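Local coordinates for extracellular ligand-binding receptor (Sphaerobacter thermophilus, PDB 4ZPJ), which probably captures a small ligand outside the membrane for uptake by an ABC transporter, as substrate-binding proteins of the leucine-binding family do, and binds zinc ions, at residues V196-D201 against Q241-A246; T233-P238 against L267-E272; G274-I279 against L301-G306. All coordinates share one frame; numbering follows the deposited sequence.

Overall arrangement
Contacts 1 and 2 join elements of the lobe built on the parallel four-stranded sheet; contact 3 links its G274-I279 loop to the approach to strand 304-307 of the antiparallel sheet. Contact 1 is buried: helix 237-246 packs on strand 194-200 through aliphatic groups and one imidazole face. Contact 2, partly buried, uses the N-terminal end of the same helix, where a glutamine of helix 261-272 grips backbone groups of the approach loop; F236 there also packs against H198 of contact 1. Contact 3 lies at the surface. Y270 ties contacts 2 and 3 together, and E244 packs on L275 and I279. The chemistry changes from apolar packing in contact 1 to side-chain-to-backbone hydrogen bonds in contacts 2 and 3.

Contact 1 (V196-D201 against Q241-A246); sequences VLHAAD and QRIEQA. With ZN (zinc ion), chain J; ZN (zinc ion), chain G.
V196 and H198 face I243 and A246 where strand 194-200, an inner strand of the parallel four-stranded sheet, is covered by helix 237-246. The helix belongs to the beta-alpha-beta crossover from strand 222-229 to strand 252-256, which flank this strand, and residues 241-246 run nearly antiparallel to residues 196-200, at 164°. V196 CG2 meets A246 CB at 3.6 Å; the small alanine lets the helix end come close to the beta-branched valine. I243 reaches out with its terminal methyl, and CD1 sits over one face of the H198 imidazole, 4.2 Å from the ring centroid and 25° off its normal, a CH-pi contact displaced toward the rim. The ring is turned to this position with CG anti to the backbone N (chi1 164°). Beyond the packing, D201 OD1 binds a zinc ion at 2.0 Å together with H206 and two waters, while E244 OE1 on the far side of the helix binds another. A histidine suits the buried strand because both nitrogens have partners, ND1 at V227 O and NE2 at H257 NE2. Thus satisfied, the imidazole can offer a face to an aliphatic methyl, and the two segments meet without a hydrogen bond.

Contact 2 (T233-P238 against L267-E272); sequences TQDFGP and LVQYQE. With ZN (zinc ion), chain F.
Q269 meets the backbone of Q234 and F236 with both ends of its carboxamide. NE2 donates to Q234 O at 2.9 Å, nearly straight at 172°; the acceptor lies almost in the amide plane and receives the N-H close to the line of its own C=O bond. OE1 accepts from F236 N at 2.8 Å, in the carbonyl plane on a lone pair, and also lies 3.3 Å from F236 CB. A glutamine suits the place because one flat group supplies a donor and an acceptor, and two bonds fix its rotation. An extended chain beyond CG (chi2 177°) carries the amide from helix 261-272 across to the loop. With alanine in place of Q269, Q234 O and F236 N would probably lose these partners, and the loop would be freer to shift. The loop leads from strand 222-229 into helix 237-246, and D235 caps the helix start: its OD1 accepts from G237 N at 2.9 Å, a weak bond bent to 123°. Glycine fits at 237, since a beta carbon would collide with that carboxylate oxygen. The other oxygen, D235 OD2, binds a zinc ion at 1.8 Å, so one carboxylate serves metal and cap. T233 CG2 sits over the centre of one face of the buried F236 ring, 3.8 Å above its plane, and the ring also meets that of H257. In the next shell, R265, one turn before Q269 on the same helix, donates from NE to T233 O, while T233 OG1 is hydrogen-bonded to P230 O.

Contact 3 (G274-I279 against L301-G306); sequences GLKDSI and LGLVSG
K276 carries this contact, stretching from the loop after helix 261-272 to L301 and L303, which lead into strand 304-307. Its chain is extended throughout, with CG anti to the backbone N (chi1 -179°), and this length delivers the ammonium group to the loop. NZ donates to L301 O at 2.8 Å, approaching in the carbonyl plane on a lone pair with a C=O...N angle of 130°. The same nitrogen is hydrogen-bonded to A299 O, so two backbone carbonyls of one loop share it. Just behind the charge, K276 CE packs against L303 CD1 at 3.6 Å. Lysine suits both neighbours: its methylenes lie against a leucine, whereas its tip satisfies main-chain oxygens. L303 continues inward onto L267, L281 and P283, joining the surface contact to the apolar layer below. G302 has a positive phi (87°) at which a beta carbon would press on the preceding carbonyl oxygen, and G274 meets the same constraint on leaving the helix. The arrangement is an alpha-to-beta connection of an alternating alpha/beta lobe, in which a helix ends at a positive-phi glycine before strand 281-283, here tied by a lysine to the loop that leads into strand 304-307 of the antiparallel sheet.

Contact 1 (V196-D201 against Q241-A246)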
loop_
_atom_site.group_PDB
_atom_site.type_symbol
_atom_site.label_atom_id
_atom_site.label_comp_id
_atom_site.label_asym_id
_atom_site.label_seq_id
_atom_site.Cartn_x
_atom_site.Cartn_y
_atom_site.Cartn_z
ATOM N N VAL A 196 -6.424 9.871 20.227
ATOM C CA VAL A 196 -6.258 11.032 19.362
ATOM C C VAL A 196 -5.721 10.584 18.021
ATOM O O VAL A 196 -4.845 9.690 17.941
ATOM C CB VAL A 196 -5.247 12.037 19.934
ATOM C CG1 VAL A 196 -5.003 13.208 18.992
ATOM C CG2 VAL A 196 -5.762 12.588 21.242
ATOM N N LEU A 197 -6.217 11.220 16.967
ATOM C CA LEU A 197 -5.783 10.919 15.611
ATOM C C LEU A 197 -5.057 12.104 15.005
ATOM O O LEU A 197 -5.453 13.245 15.195
ATOM C CB LEU A 197 -6.989 10.610 14.733
ATOM C CG LEU A 197 -7.958 9.513 15.127
ATOM C CD1 LEU A 197 -8.968 9.288 14.003
ATOM C CD2 LEU A 197 -7.159 8.252 15.392
ATOM N N HIS A 198 -4.035 11.816 14.223
ATOM C CA HIS A 198 -3.311 12.829 13.559
ATOM C C HIS A 198 -2.906 12.409 12.180
ATOM O O HIS A 198 -2.489 11.271 11.994
ATOM C CB HIS A 198 -2.063 13.162 14.379
ATOM C CG HIS A 198 -1.048 13.933 13.625
ATOM N ND1 HIS A 198 -1.238 15.248 13.280
ATOM C CD2 HIS A 198 0.158 13.576 13.124
ATOM C CE1 HIS A 198 -0.173 15.687 12.644
ATOM N NE2 HIS A 198 0.680 14.689 12.520
ATOM N N ALA A 199 -3.037 13.305 11.204
ATOM C CA ALA A 199 -2.564 13.033 9.850
ATOM C C ALA A 199 -2.129 14.231 9.097
ATOM O O ALA A 199 -2.566 15.347 9.378
ATOM C CB ALA A 199 -3.651 12.362 9.037
ATOM N N ALA A 200 -1.320 13.987 8.071
ATOM C CA ALA A 200 -1.051 14.998 7.071
ATOM C C ALA A 200 -2.382 15.335 6.423
ATOM O O ALA A 200 -3.240 14.455 6.264
ATOM C CB ALA A 200 -0.090 14.469 6.023
ATOM N N ASP A 201 -2.546 16.585 6.045
ATOM C CA ASP A 201 -3.831 17.096 5.576
ATOM C C ASP A 201 -3.968 16.900 4.089
ATOM O O ASP A 201 -3.782 17.850 3.294
ATOM C CB ASP A 201 -3.942 18.599 5.869
ATOM C CG ASP A 201 -5.386 19.133 5.756
ATOM O OD1 ASP A 201 -6.290 18.377 5.284
ATOM O OD2 ASP A 201 -5.607 20.306 6.178
ATOM N N GLN A 241 2.060 19.922 20.388
ATOM C CA GLN A 241 1.425 20.540 21.535
ATOM C C GLN A 241 -0.098 20.262 21.501
ATOM O O GLN A 241 -0.654 19.819 22.495
ATOM C CB GLN A 241 1.840 22.029 21.681
ATOM C CG GLN A 241 3.175 22.160 22.445
ATOM C CD GLN A 241 3.756 23.578 22.560
ATOM O OE1 GLN A 241 4.857 23.760 23.101
ATOM N NE2 GLN A 241 3.014 24.588 22.077
ATOM N N ARG A 242 -0.751 20.417 20.359
ATOM C CA ARG A 242 -2.189 20.150 20.308
ATOM C C ARG A 242 -2.491 18.703 20.611
ATOM O O ARG A 242 -3.470 18.389 21.320
ATOM C CB ARG A 242 -2.797 20.544 18.965
ATOM C CG ARG A 242 -2.482 21.991 18.582
ATOM C CD ARG A 242 -3.363 22.569 17.478
ATOM N NE ARG A 242 -2.674 23.662 16.773
ATOM C CZ ARG A 242 -3.155 24.343 15.726
ATOM N NH1 ARG A 242 -2.420 25.320 15.182
ATOM N NH2 ARG A 242 -4.359 24.069 15.222
ATOM N N ILE A 243 -1.654 17.802 20.097
ATOM C CA ILE A 243 -1.841 16.402 20.387
ATOM C C ILE A 243 -1.689 16.197 21.875
ATOM O O ILE A 243 -2.518 15.525 22.464
ATOM C CB ILE A 243 -0.856 15.495 19.621
ATOM C CG1 ILE A 243 -1.187 15.522 18.121
ATOM C CG2 ILE A 243 -0.872 14.082 20.195
ATOM C CD1 ILE A 243 -0.071 15.037 17.215
ATOM N N GLU A 244 -0.660 16.770 22.485
ATOM C CA GLU A 244 -0.445 16.595 23.912
ATOM C C GLU A 244 -1.702 16.922 24.677
ATOM O O GLU A 244 -2.062 16.239 25.626
ATOM C CB GLU A 244 0.664 17.517 24.474
ATOM C CG GLU A 244 1.225 16.954 25.794
ATOM C CD GLU A 244 1.903 17.951 26.693
ATOM O OE1 GLU A 244 2.117 19.108 26.265
ATOM O OE2 GLU A 244 2.259 17.557 27.833
ATOM N N GLN A 245 -2.334 18.012 24.297
ATOM C CA GLN A 245 -3.457 18.533 25.069
ATOM C C GLN A 245 -4.677 17.666 24.927
ATOM O O GLN A 245 -5.360 17.396 25.887
ATOM C CB GLN A 245 -3.838 19.900 24.566
ATOM C CG GLN A 245 -3.566 21.048 25.519
ATOM C CD GLN A 245 -4.217 22.292 24.968
ATOM O OE1 GLN A 245 -4.829 22.226 23.890
ATOM N NE2 GLN A 245 -4.089 23.430 25.670
ATOM N N ALA A 246 -4.980 17.267 23.700
ATOM C CA ALA A 246 -6.060 16.344 23.479
ATOM C C ALA A 246 -5.804 15.058 24.275
ATOM O O ALA A 246 -6.726 14.503 24.902
ATOM C CB ALA A 246 -6.216 16.056 22.013
HETATM ZN ZN ZN J . 3.900 19.530 26.970
HETATM ZN ZN ZN G . -8.217 18.292 4.956
HETATM O O HOH W 1 -8.010 18.064 2.737
HETATM O O HOH W 2 -8.564 19.238 6.679
HETATM O O HOH W 3 5.809 17.876 26.809
#

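Contact 2 (T233-P238 against L267-E272)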
loop_
_atom_site.group_PDB
_atom_site.type_symbol
_atom_site.label_atom_id
_atom_site.label_comp_id
_atom_site.label_asym_id
_atom_site.label_seq_id
_atom_site.Cartn_x
_atom_site.Cartn_y
_atom_site.Cartn_z
ATOM N N THR A 233 5.018 20.178 6.349
ATOM C CA THR A 233 5.291 20.800 7.640
ATOM C C THR A 233 6.725 20.491 8.131
ATOM O O THR A 233 7.172 19.363 8.089
ATOM C CB THR A 233 4.260 20.349 8.694
ATOM O OG1 THR A 233 2.964 20.816 8.311
ATOM C CG2 THR A 233 4.593 20.896 10.047
ATOM N N GLN A 234 7.410 21.527 8.604
ATOM C CA GLN A 234 8.778 21.470 9.031
ATOM C C GLN A 234 8.845 21.398 10.571
ATOM O O GLN A 234 9.523 20.543 11.138
ATOM C CB GLN A 234 9.459 22.746 8.550
ATOM C CG GLN A 234 10.847 22.514 8.012
ATOM C CD GLN A 234 10.832 21.810 6.674
ATOM O OE1 GLN A 234 9.976 22.069 5.829
ATOM N NE2 GLN A 234 11.780 20.912 6.476
ATOM N N ASP A 235 8.120 22.304 11.227
ATOM C CA ASP A 235 8.049 22.381 12.700
ATOM C C ASP A 235 6.770 21.682 13.111
ATOM O O ASP A 235 5.686 22.222 12.932
ATOM C CB ASP A 235 8.030 23.882 13.207
ATOM C CG ASP A 235 8.093 24.016 14.781
ATOM O OD1 ASP A 235 8.194 22.919 15.449
ATOM O OD2 ASP A 235 8.053 25.204 15.382
ATOM N N PHE A 236 6.885 20.502 13.696
ATOM C CA PHE A 236 5.675 19.776 14.178
ATOM C C PHE A 236 5.300 20.209 15.620
ATOM O O PHE A 236 4.195 19.920 16.089
ATOM C CB PHE A 236 5.798 18.247 14.034
ATOM C CG PHE A 236 5.426 17.743 12.665
ATOM C CD1 PHE A 236 4.096 17.667 12.270
ATOM C CD2 PHE A 236 6.399 17.364 11.750
ATOM C CE1 PHE A 236 3.756 17.240 10.993
ATOM C CE2 PHE A 236 6.060 16.912 10.471
ATOM C CZ PHE A 236 4.743 16.852 10.094
ATOM N N GLY A 237 6.220 20.897 16.294
ATOM C CA GLY A 237 5.951 21.595 17.597
ATOM C C GLY A 237 4.492 21.947 17.880
ATOM O O GLY A 237 3.906 21.468 18.836
ATOM N N PRO A 238 3.881 22.773 17.026
ATOM C CA PRO A 238 2.533 23.228 17.377
ATOM C C PRO A 238 1.542 22.087 17.359
ATOM O O PRO A 238 0.715 21.995 18.254
ATOM C CB PRO A 238 2.220 24.292 16.298
ATOM C CG PRO A 238 3.581 24.736 15.805
ATOM C CD PRO A 238 4.370 23.434 15.806
ATOM N N LEU A 267 8.078 11.738 13.434
ATOM C CA LEU A 267 8.503 10.738 14.424
ATOM C C LEU A 267 9.672 11.224 15.207
ATOM O O LEU A 267 9.695 11.110 16.420
ATOM C CB LEU A 267 8.841 9.408 13.765
ATOM C CG LEU A 267 7.554 8.670 13.456
ATOM C CD1 LEU A 267 7.788 7.512 12.531
ATOM C CD2 LEU A 267 6.910 8.218 14.748
ATOM N N VAL A 268 10.624 11.848 14.539
ATOM C CA VAL A 268 11.829 12.264 15.220
ATOM C C VAL A 268 11.443 13.350 16.233
ATOM O O VAL A 268 11.967 13.366 17.347
ATOM C CB VAL A 268 12.930 12.793 14.223
ATOM C CG1 VAL A 268 13.936 13.703 14.919
ATOM C CG2 VAL A 268 13.691 11.650 13.536
ATOM N N GLN A 269 10.537 14.249 15.868
ATOM C CA GLN A 269 10.211 15.365 16.772
ATOM C C GLN A 269 9.283 14.897 17.884
ATOM O O GLN A 269 9.312 15.400 19.005
ATOM C CB GLN A 269 9.633 16.566 16.020
ATOM C CG GLN A 269 10.616 17.152 14.984
ATOM C CD GLN A 269 10.014 18.301 14.174
ATOM O OE1 GLN A 269 9.017 18.905 14.557
ATOM N NE2 GLN A 269 10.608 18.587 13.046
ATOM N N TYR A 270 8.497 13.898 17.579
ATOM C CA TYR A 270 7.678 13.260 18.595
ATOM C C TYR A 270 8.557 12.742 19.724
ATOM O O TYR A 270 8.219 12.915 20.887
ATOM C CB TYR A 270 6.819 12.166 17.979
ATOM C CG TYR A 270 5.723 11.667 18.868
ATOM C CD1 TYR A 270 4.459 12.297 18.886
ATOM C CD2 TYR A 270 5.914 10.580 19.687
ATOM C CE1 TYR A 270 3.430 11.835 19.690
ATOM C CE2 TYR A 270 4.882 10.101 20.482
ATOM C CZ TYR A 270 3.649 10.725 20.475
ATOM O OH TYR A 270 2.657 10.271 21.298
ATOM N N GLN A 271 9.719 12.211 19.405
ATOM C CA GLN A 271 10.592 11.709 20.438
ATOM C C GLN A 271 11.387 12.807 21.083
ATOM O O GLN A 271 11.487 12.881 22.287
ATOM C CB GLN A 271 11.552 10.699 19.848
ATOM C CG GLN A 271 12.592 10.188 20.823
ATOM C CD GLN A 271 13.757 9.560 20.079
ATOM O OE1 GLN A 271 14.252 10.100 19.081
ATOM N NE2 GLN A 271 14.191 8.417 20.557
ATOM N N GLU A 272 11.963 13.671 20.268
ATOM C CA GLU A 272 12.786 14.770 20.775
ATOM C C GLU A 272 12.029 15.732 21.689
ATOM O O GLU A 272 12.583 16.242 22.647
ATOM C CB GLU A 272 13.427 15.542 19.602
ATOM C CG GLU A 272 14.514 14.729 18.918
ATOM C CD GLU A 272 15.257 15.490 17.835
ATOM O OE1 GLU A 272 14.712 16.470 17.268
ATOM O OE2 GLU A 272 16.407 15.085 17.538
HETATM ZN ZN ZN F . 8.421 25.273 17.164
#

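Contact 3 (G274-I279 against L301-G306)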
loop_
_atom_site.group_PDB
_atom_site.type_symbol
_atom_site.label_atom_id
_atom_site.label_comp_id
_atom_site.label_asym_id
_atom_site.label_seq_id
_atom_site.Cartn_x
_atom_site.Cartn_y
_atom_site.Cartn_z
ATOM N N GLY A 274 9.530 14.878 23.560
ATOM C CA GLY A 274 9.305 14.272 24.868
ATOM C C GLY A 274 8.028 13.446 24.933
ATOM O O GLY A 274 7.786 12.744 25.920
ATOM N N LEU A 275 7.239 13.499 23.863
ATOM C CA LEU A 275 5.978 12.771 23.828
ATOM C C LEU A 275 6.178 11.279 23.744
ATOM O O LEU A 275 5.395 10.539 24.252
ATOM C CB LEU A 275 5.067 13.246 22.692
ATOM C CG LEU A 275 4.725 14.731 22.726
ATOM C CD1 LEU A 275 3.413 14.978 21.989
ATOM C CD2 LEU A 275 4.591 15.285 24.144
ATOM N N LYS A 276 7.223 10.817 23.127
ATOM C CA LYS A 276 7.410 9.377 23.077
ATOM C C LYS A 276 7.524 8.784 24.488
ATOM O O LYS A 276 6.976 7.713 24.774
ATOM C CB LYS A 276 8.616 9.052 22.231
ATOM C CG LYS A 276 8.804 7.594 22.163
ATOM C CD LYS A 276 9.791 7.151 21.155
ATOM C CE LYS A 276 9.540 5.650 20.954
ATOM N NZ LYS A 276 10.811 5.072 20.530
ATOM N N ASP A 277 8.183 9.512 25.388
ATOM C CA ASP A 277 8.349 9.064 26.753
ATOM C C ASP A 277 7.020 8.975 27.505
ATOM O O ASP A 277 6.957 8.277 28.511
ATOM C CB ASP A 277 9.338 9.964 27.553
ATOM C CG ASP A 277 10.834 9.694 27.210
ATOM O OD1 ASP A 277 11.132 9.024 26.188
ATOM O OD2 ASP A 277 11.730 10.165 27.968
ATOM N N SER A 278 5.977 9.678 27.047
ATOM C CA SER A 278 4.758 9.819 27.858
ATOM C C SER A 278 3.441 9.422 27.207
ATOM O O SER A 278 2.520 9.088 27.916
ATOM C CB SER A 278 4.628 11.251 28.429
ATOM O OG SER A 278 4.838 12.225 27.430
ATOM N N ILE A 279 3.342 9.475 25.884
ATOM C CA ILE A 279 2.098 9.191 25.180
ATOM C C ILE A 279 2.300 8.109 24.108
ATOM O O ILE A 279 2.987 8.335 23.111
ATOM C CB ILE A 279 1.562 10.474 24.542
ATOM C CG1 ILE A 279 1.176 11.470 25.623
ATOM C CG2 ILE A 279 0.339 10.209 23.712
ATOM C CD1 ILE A 279 1.117 12.890 25.090
ATOM N N LEU A 301 11.585 3.173 17.824
ATOM C CA LEU A 301 11.839 1.911 18.533
ATOM C C LEU A 301 10.729 1.530 19.491
ATOM O O LEU A 301 10.344 2.343 20.334
ATOM C CB LEU A 301 13.156 1.999 19.260
ATOM C CG LEU A 301 13.929 0.795 19.773
ATOM C CD1 LEU A 301 14.218 -0.231 18.687
ATOM C CD2 LEU A 301 15.253 1.287 20.383
ATOM N N GLY A 302 10.198 0.300 19.365
ATOM C CA GLY A 302 9.116 -0.155 20.248
ATOM C C GLY A 302 7.681 0.177 19.830
ATOM O O GLY A 302 6.745 -0.346 20.385
ATOM N N LEU A 303 7.521 1.010 18.814
ATOM C CA LEU A 303 6.258 1.402 18.261
ATOM C C LEU A 303 5.631 0.263 17.482
ATOM O O LEU A 303 6.262 -0.408 16.690
ATOM C CB LEU A 303 6.447 2.645 17.332
ATOM C CG LEU A 303 6.276 4.030 17.983
ATOM C CD1 LEU A 303 6.685 4.034 19.447
ATOM C CD2 LEU A 303 6.875 5.197 17.230
ATOM N N VAL A 304 4.350 0.087 17.685
ATOM C CA VAL A 304 3.581 -0.918 16.971
ATOM C C VAL A 304 2.804 -0.273 15.832
ATOM O O VAL A 304 2.224 0.805 16.003
ATOM C CB VAL A 304 2.611 -1.593 17.998
ATOM C CG1 VAL A 304 1.475 -2.242 17.311
ATOM C CG2 VAL A 304 3.367 -2.621 18.835
ATOM N N SER A 305 2.746 -0.962 14.695
ATOM C CA SER A 305 1.983 -0.526 13.545
ATOM C C SER A 305 1.400 -1.708 12.747
ATOM O O SER A 305 1.960 -2.799 12.713
ATOM C CB SER A 305 2.856 0.319 12.594
ATOM O OG SER A 305 3.837 -0.465 11.984
ATOM N N GLY A 306 0.296 -1.448 12.058
ATOM C CA GLY A 306 -0.192 -2.339 11.033
ATOM C C GLY A 306 0.521 -2.077 9.743
ATOM O O GLY A 306 0.821 -0.927 9.404
#